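PDB 3VTX: MamA, which belongs to the tetratricopeptide repeat family, all-helical proteins whose stacked helix pairs generally serve as surfaces for binding other proteins. Local coordinates for residues A[19-24]-A[50-55]; A[79-84]-A[110-115]; A[149-154]-A[161-166]. All coordinates share one frame; numbering follows the deposited sequence. Where two conformers were deposited one is given.

Contact 1 (A[19-24]-A[50-55]); sequences GDFDGA and MDIGLP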
# COMPACT_ATOMS: atom_id res chain seq x y z
N GLY A 19 14.21 -9.88 -13.03
CA GLY A 19 14.61 -8.51 -12.70
C GLY A 19 14.75 -7.69 -14.00
O GLY A 19 15.19 -6.55 -13.98
N ASP A 20 14.40 -8.31 -15.11
CA ASP A 20 14.38 -7.64 -16.46
C ASP A 20 13.04 -6.95 -16.64
O ASP A 20 12.14 -7.41 -17.33
CB ASP A 20 14.67 -8.62 -17.57
CG ASP A 20 14.63 -8.00 -18.96
OD1 ASP A 20 14.56 -6.73 -19.08
OD2 ASP A 20 14.56 -8.78 -19.94
N PHE A 21 12.90 -5.85 -15.92
CA PHE A 21 11.66 -5.17 -15.91
C PHE A 21 11.28 -4.56 -17.30
O PHE A 21 10.09 -4.56 -17.63
CB PHE A 21 11.62 -4.09 -14.83
CG PHE A 21 11.75 -4.64 -13.45
CD1 PHE A 21 10.76 -5.37 -12.90
CD2 PHE A 21 12.93 -4.49 -12.74
CE1 PHE A 21 10.89 -5.98 -11.64
CE2 PHE A 21 13.06 -5.05 -11.44
CZ PHE A 21 12.02 -5.79 -10.91
N ASP A 22 12.26 -4.03 -18.04
CA ASP A 22 11.94 -3.55 -19.43
C ASP A 22 11.38 -4.65 -20.31
O ASP A 22 10.34 -4.52 -20.98
CB ASP A 22 13.15 -2.91 -20.04
CG ASP A 22 12.82 -2.30 -21.41
OD1 ASP A 22 12.29 -1.16 -21.46
OD2 ASP A 22 13.01 -3.01 -22.41
N GLY A 23 12.03 -5.83 -20.28
CA GLY A 23 11.47 -6.98 -21.02
C GLY A 23 10.08 -7.45 -20.59
O GLY A 23 9.26 -7.80 -21.43
N ALA A 24 9.84 -7.46 -19.29
CA ALA A 24 8.57 -7.89 -18.72
C ALA A 24 7.53 -6.92 -19.24
O ALA A 24 6.49 -7.32 -19.70
CB ALA A 24 8.61 -7.88 -17.20
N MET A 50 5.21 -0.55 -10.47
CA MET A 50 5.40 -0.22 -9.04
C MET A 50 6.75 -0.75 -8.56
O MET A 50 7.41 -0.05 -7.80
CB MET A 50 4.27 -0.78 -8.18
CG MET A 50 2.91 -0.17 -8.45
SD MET A 50 2.78 1.59 -8.19
CE MET A 50 2.77 1.65 -6.32
N ASP A 51 7.15 -1.91 -9.04
CA ASP A 51 8.43 -2.55 -8.68
C ASP A 51 9.62 -1.64 -8.99
O ASP A 51 10.63 -1.59 -8.26
CB ASP A 51 8.63 -3.89 -9.40
CG ASP A 51 7.83 -5.07 -8.80
OD1 ASP A 51 7.35 -4.99 -7.65
OD2 ASP A 51 7.74 -6.06 -9.57
N ILE A 52 9.52 -0.89 -10.08
CA ILE A 52 10.60 0.00 -10.43
C ILE A 52 10.40 1.47 -10.09
O ILE A 52 11.21 2.32 -10.46
CB ILE A 52 10.98 -0.20 -11.84
CG1 ILE A 52 9.77 0.02 -12.72
CG2 ILE A 52 11.50 -1.65 -11.97
CD1 ILE A 52 10.00 -0.13 -14.07
N GLY A 53 9.41 1.75 -9.28
CA GLY A 53 9.18 3.01 -8.69
C GLY A 53 8.58 4.03 -9.64
O GLY A 53 8.85 5.17 -9.55
N LEU A 54 7.72 3.58 -10.54
CA LEU A 54 6.94 4.46 -11.43
C LEU A 54 5.44 4.33 -11.25
O LEU A 54 4.70 3.84 -12.11
CB LEU A 54 7.35 4.13 -12.85
CG LEU A 54 8.76 4.44 -13.27
CD1 LEU A 54 8.94 4.03 -14.81
CD2 LEU A 54 9.09 5.92 -13.10
N PRO A 55 4.93 4.77 -10.10
CA PRO A 55 3.54 4.81 -9.90
C PRO A 55 2.77 5.56 -10.97
O PRO A 55 1.60 5.19 -11.25
CB PRO A 55 3.42 5.47 -8.52
CG PRO A 55 4.64 6.26 -8.36
CD PRO A 55 5.68 5.42 -9.01
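F21 and I52 make the tight part of this contact. The methyl CG2 of I52 sits over one face of the F21 ring, 3.6 Å from the ring centroid and 27° off its normal. This is a CH-pi contact, and the closest pair is F21 CD2 to I52 CG2 at 3.3 Å. I52 was modelled in two conformers, and this packing is certain for one of them alone. There CG2 stands beside the backbone N of I52, while CG1 lies between N and the carbonyl carbon (chi1 57°). The backbone C of G19 lies over the opposite face of the ring.

The fold is a tetratricopeptide repeat array, and the contact joins the start of helix 21-34 to the end of the next helix, 39-51. Segment 50-55 also covers the turn after that helix and the first residue of helix 55-68. G19 and G53, each with positive phi, close Schellman motifs. D20 is the N-cap of helix 21-34, its OD1 accepting from G23 N at 2.9 Å.

The looser side is at D51, an exposed residue. Its CB and OD2 both come to 3.8 Å from F21 CE1, and its carboxylate plane is turned 62° from the ring. The charge of D51 is directed to R16 on helix 5-18, through a salt bridge from OD2. No hydrogen bond joins the two segments.

Contact 2 (A[79-84]-A[110-115]); sequences LGSANF and YYKLGL
F84, K112 and S81 have the most surface buried here, and they form two separate patches. In the first, the K112 chain crosses from helix 107-119 to S81 on helix 73-85. The backbones are closest at this point, with CA of S81 and CA of K112 7.0 Å apart. The lysine touches with its methylenes. S81 OG lies 3.2 Å from K112 CE and 3.8 Å from K112 CG. CE also comes to 3.8 Å from S81 CB. The bends at chi2 (-76°) and chi3 lead the chain alongside S81 OG, with CE the closest atom. K112 was modelled in two conformers, so this patch is sure for one of them alone. S81 OG has its polar partner within its own helix, a hydrogen bond to the carbonyl O of Y77.

The second patch lies further along both helices. The F84 side chain, with CG anti to the backbone N (chi1 -177°), reaches across to L115 and meets it at about a right angle. Its far end does the touching. F84 CZ is 4.0 Å from L115 O, and F84 CE2 is 4.2 Å from L115 CB. The ring also packs on V116 and S119, so it rests along the later part of helix 107-119. L115 in turn packs on Y130 of helix 123-136.

The two helices belong to successive tetratricopeptide repeats, 74-103 and 107-140, and the contact joins one repeat to the next in the superhelical stack. Cohesion here should be mostly van der Waals, with C-H groups set against a hydroxyl and a carbonyl oxygen. No hydrogen bond or salt bridge fixes one segment to the other.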
# COMPACT_ATOMS: atom_id res chain seq x y z
N LEU A 79 -3.57 0.94 -6.43
CA LEU A 79 -4.00 2.18 -7.07
C LEU A 79 -4.00 3.30 -6.07
O LEU A 79 -3.51 4.37 -6.31
CB LEU A 79 -5.41 2.03 -7.65
CG LEU A 79 -6.05 3.30 -8.30
CD1 LEU A 79 -5.10 3.91 -9.36
CD2 LEU A 79 -7.47 2.99 -8.92
N GLY A 80 -4.57 3.05 -4.90
CA GLY A 80 -4.58 4.14 -3.90
C GLY A 80 -3.21 4.49 -3.35
O GLY A 80 -2.87 5.66 -3.18
N SER A 81 -2.40 3.47 -3.09
CA SER A 81 -0.98 3.67 -2.72
C SER A 81 -0.21 4.50 -3.75
O SER A 81 0.54 5.43 -3.42
CB SER A 81 -0.28 2.33 -2.43
OG SER A 81 -0.81 1.65 -1.32
N ALA A 82 -0.40 4.17 -5.01
CA ALA A 82 0.25 4.90 -6.11
C ALA A 82 -0.20 6.34 -6.19
O ALA A 82 0.60 7.27 -6.47
CB ALA A 82 -0.08 4.17 -7.47
N ASN A 83 -1.49 6.55 -6.00
CA ASN A 83 -2.06 7.90 -6.02
C ASN A 83 -1.46 8.73 -4.91
O ASN A 83 -1.15 9.92 -5.11
CB ASN A 83 -3.59 7.78 -5.95
CG ASN A 83 -4.22 7.59 -7.32
OD1 ASN A 83 -3.93 8.36 -8.24
ND2 ASN A 83 -5.28 6.82 -7.33
N PHE A 84 -1.22 8.14 -3.74
CA PHE A 84 -0.55 8.89 -2.65
C PHE A 84 0.88 9.24 -3.10
O PHE A 84 1.34 10.35 -2.88
CB PHE A 84 -0.53 8.07 -1.41
CG PHE A 84 0.05 8.72 -0.17
CD1 PHE A 84 -0.20 10.04 0.15
CD2 PHE A 84 0.72 7.91 0.75
CE1 PHE A 84 0.27 10.54 1.33
CE2 PHE A 84 1.21 8.47 1.93
CZ PHE A 84 0.96 9.75 2.19
N TYR A 110 -5.65 0.05 5.65
CA TYR A 110 -6.04 0.96 6.70
C TYR A 110 -4.80 1.81 7.09
O TYR A 110 -4.94 3.01 7.35
CB TYR A 110 -6.47 0.28 7.96
CG TYR A 110 -7.89 -0.27 7.93
CD1 TYR A 110 -8.08 -1.62 7.80
CD2 TYR A 110 -8.98 0.56 8.02
CE1 TYR A 110 -9.39 -2.14 7.79
CE2 TYR A 110 -10.32 0.04 8.00
CZ TYR A 110 -10.46 -1.33 7.86
OH TYR A 110 -11.78 -1.90 7.91
N TYR A 111 -3.62 1.18 7.15
CA TYR A 111 -2.39 1.92 7.54
C TYR A 111 -2.08 3.01 6.51
O TYR A 111 -1.93 4.19 6.87
CB TYR A 111 -1.19 1.03 7.80
CG TYR A 111 -0.03 1.76 8.41
CD1 TYR A 111 -0.22 2.43 9.60
CD2 TYR A 111 1.16 1.86 7.79
CE1 TYR A 111 0.82 3.17 10.18
CE2 TYR A 111 2.22 2.61 8.35
CZ TYR A 111 2.01 3.24 9.55
OH TYR A 111 3.06 3.96 10.09
N LYS A 112 -2.11 2.66 5.25
CA LYS A 112 -1.88 3.65 4.19
C LYS A 112 -2.92 4.77 4.24
O LYS A 112 -2.58 5.98 4.05
CB LYS A 112 -1.87 3.00 2.78
CG LYS A 112 -0.64 2.19 2.39
CD LYS A 112 0.65 2.96 2.00
CE LYS A 112 1.45 2.17 0.92
NZ LYS A 112 2.76 2.83 0.63
N LEU A 113 -4.20 4.44 4.48
CA LEU A 113 -5.27 5.41 4.54
C LEU A 113 -5.01 6.36 5.67
O LEU A 113 -5.14 7.57 5.52
CB LEU A 113 -6.65 4.69 4.76
CG LEU A 113 -7.78 5.67 4.89
CD1 LEU A 113 -8.08 6.47 3.53
CD2 LEU A 113 -9.05 4.82 5.32
N GLY A 114 -4.55 5.82 6.78
CA GLY A 114 -4.17 6.66 7.90
C GLY A 114 -3.01 7.62 7.59
O GLY A 114 -3.07 8.83 7.94
N LEU A 115 -2.01 7.11 6.86
CA LEU A 115 -0.87 7.91 6.44
C LEU A 115 -1.37 9.04 5.55
O LEU A 115 -0.93 10.22 5.70
CB LEU A 115 0.17 7.10 5.71
CG LEU A 115 0.92 6.10 6.60
CD1 LEU A 115 1.90 5.32 5.68
CD2 LEU A 115 1.71 6.72 7.82

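Contact 3 (A[149-154]-A[161-166]); sequences LAYEGK and VKYFKK
In Y151, chi1 of -83° sets CG anti to the carbonyl carbon, beside the backbone N. Y163 has nearly the same chi1, -84°, and the two rings come to lie alongside each other between helices 141-153 and 157-169. The two helices form the antiparallel hairpin of one tetratricopeptide repeat, 141-173. The ring planes are 24° apart, but the rings are slid past each other. Their centroids are 5.7 Å apart and they barely overlap. Contact is made along neighbouring carbons, closest at Y151 CE2 to Y163 CE1, 3.8 Å.

Both tyrosines pack on further residues of the hairpin. Y151 touches E159 and A160, and Y163 touches I147. K166 lays its CE over one face of the Y163 ring, toward the rim.

F164 makes the second patch. Its ring extends to the backbone of L149, with CZ 3.6 Å from L149 N and 4.0 Å from L149 CA. L149 is exposed, and this patch belongs to a surface contact. No direct hydrogen bond spans the segments. One water joins the hydroxyl ends instead, in the plane of the Y151 ring at its edge, 2.8 Å from Y151 OH and 2.9 Å from Y163 OH.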
# COMPACT_ATOMS: atom_id res chain seq x y z
N LEU A 149 2.12 10.50 16.44
CA LEU A 149 2.39 11.69 15.62
C LEU A 149 1.07 12.45 15.35
O LEU A 149 1.01 13.69 15.35
CB LEU A 149 3.05 11.32 14.35
CG LEU A 149 3.34 12.47 13.33
CD1 LEU A 149 4.43 13.36 13.96
CD2 LEU A 149 3.83 11.95 12.00
N ALA A 150 0.01 11.70 15.10
CA ALA A 150 -1.33 12.31 14.87
C ALA A 150 -1.78 13.09 16.08
O ALA A 150 -2.34 14.20 15.93
CB ALA A 150 -2.37 11.28 14.43
N TYR A 151 -1.60 12.55 17.28
CA TYR A 151 -1.92 13.30 18.50
C TYR A 151 -1.07 14.55 18.66
O TYR A 151 -1.61 15.58 19.04
CB TYR A 151 -1.81 12.42 19.76
CG TYR A 151 -3.04 11.64 19.97
CD1 TYR A 151 -4.26 12.26 20.30
CD2 TYR A 151 -3.02 10.23 19.92
CE1 TYR A 151 -5.39 11.49 20.47
CE2 TYR A 151 -4.16 9.47 20.10
CZ TYR A 151 -5.34 10.10 20.41
OH TYR A 151 -6.50 9.37 20.54
N GLU A 152 0.23 14.49 18.34
CA GLU A 152 1.04 15.71 18.30
C GLU A 152 0.45 16.72 17.30
O GLU A 152 0.45 17.93 17.58
CB GLU A 152 2.52 15.37 18.02
CG GLU A 152 3.29 16.53 17.39
CD GLU A 152 3.89 17.57 18.36
OE1 GLU A 152 3.47 17.51 19.52
OE2 GLU A 152 4.77 18.43 17.88
N GLY A 153 -0.04 16.22 16.17
CA GLY A 153 -0.66 17.07 15.15
C GLY A 153 -1.87 17.82 15.68
O GLY A 153 -2.11 18.97 15.31
N LYS A 154 -2.58 17.18 16.58
CA LYS A 154 -3.76 17.80 17.28
C LYS A 154 -3.40 18.70 18.44
O LYS A 154 -4.29 19.25 19.12
CB LYS A 154 -4.63 16.65 17.88
CG LYS A 154 -5.26 15.87 16.89
CD LYS A 154 -6.05 14.65 17.43
CE LYS A 154 -7.15 14.97 18.48
NZ LYS A 154 -8.35 15.43 17.88
N VAL A 161 2.75 11.19 23.65
CA VAL A 161 3.84 10.53 24.32
C VAL A 161 3.37 9.19 24.91
O VAL A 161 4.12 8.22 24.87
CB VAL A 161 4.44 11.44 25.43
CG1 VAL A 161 5.31 10.62 26.36
CG2 VAL A 161 5.19 12.61 24.80
N LYS A 162 2.11 9.07 25.22
CA LYS A 162 1.53 7.80 25.65
C LYS A 162 1.71 6.74 24.55
O LYS A 162 2.13 5.57 24.81
CB LYS A 162 0.01 7.93 25.97
CG LYS A 162 -0.69 6.62 26.13
CD LYS A 162 -2.14 6.82 26.75
CE LYS A 162 -3.16 5.80 26.17
NZ LYS A 162 -4.64 6.34 26.19
N TYR A 163 1.47 7.13 23.28
CA TYR A 163 1.59 6.16 22.16
C TYR A 163 3.02 5.91 21.74
O TYR A 163 3.33 4.76 21.40
CB TYR A 163 0.75 6.62 21.00
CG TYR A 163 -0.70 6.15 21.21
CD1 TYR A 163 -1.61 6.94 21.86
CD2 TYR A 163 -1.12 4.93 20.69
CE1 TYR A 163 -2.91 6.50 22.09
CE2 TYR A 163 -2.44 4.49 20.90
CZ TYR A 163 -3.30 5.30 21.58
OH TYR A 163 -4.63 4.94 21.86
N PHE A 164 3.86 6.95 21.77
CA PHE A 164 5.29 6.72 21.58
C PHE A 164 5.86 5.72 22.58
O PHE A 164 6.63 4.82 22.26
CB PHE A 164 6.07 8.00 21.60
CG PHE A 164 5.71 8.95 20.44
CD1 PHE A 164 5.75 8.51 19.17
CD2 PHE A 164 5.45 10.26 20.69
CE1 PHE A 164 5.47 9.37 18.08
CE2 PHE A 164 5.18 11.12 19.61
CZ PHE A 164 5.18 10.64 18.34
N LYS A 165 5.41 5.86 23.85
CA LYS A 165 5.81 4.94 24.88
C LYS A 165 5.21 3.56 24.64
O LYS A 165 5.91 2.53 24.91
CB LYS A 165 5.35 5.49 26.21
CG LYS A 165 6.31 6.50 26.81
CD LYS A 165 5.80 7.02 28.15
CE LYS A 165 6.70 8.08 28.67
NZ LYS A 165 6.80 8.21 30.28
N LYS A 166 4.01 3.44 24.14
CA LYS A 166 3.43 2.13 23.83
C LYS A 166 4.26 1.43 22.80
O LYS A 166 4.50 0.21 22.90
CB LYS A 166 1.99 2.10 23.33
CG LYS A 166 0.94 2.48 24.32
CD LYS A 166 -0.47 2.49 23.57
CE LYS A 166 -1.62 3.05 24.35
NZ LYS A 166 -2.17 1.94 25.17
O HOH W 1 -6.33 6.62 20.20

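How the contacts relate
The three contacts follow one another along the chain, and no two hold the same helix pair. Contact 1 joins helix 21-34 to 39-51. Contact 2 joins helices 73-85 and 107-119 of successive repeats. Contact 3 joins the consecutive helices 141-153 and 157-169 of one repeat. Contact 2 is partly buried, its centre about 6 Å from the centre of the chain. Contacts 1 and 3 are surface contacts on opposite sides of that point, their centres about 37 Å apart. Contacts 1 and 2 touch, as M50 and P55 pack on A82. Contacts 2 and 3 do not meet. Contact 1 uses a methyl over a ring, contact 2 lysine methylenes and a phenyl end, and contact 3 slid tyrosines bridged by water.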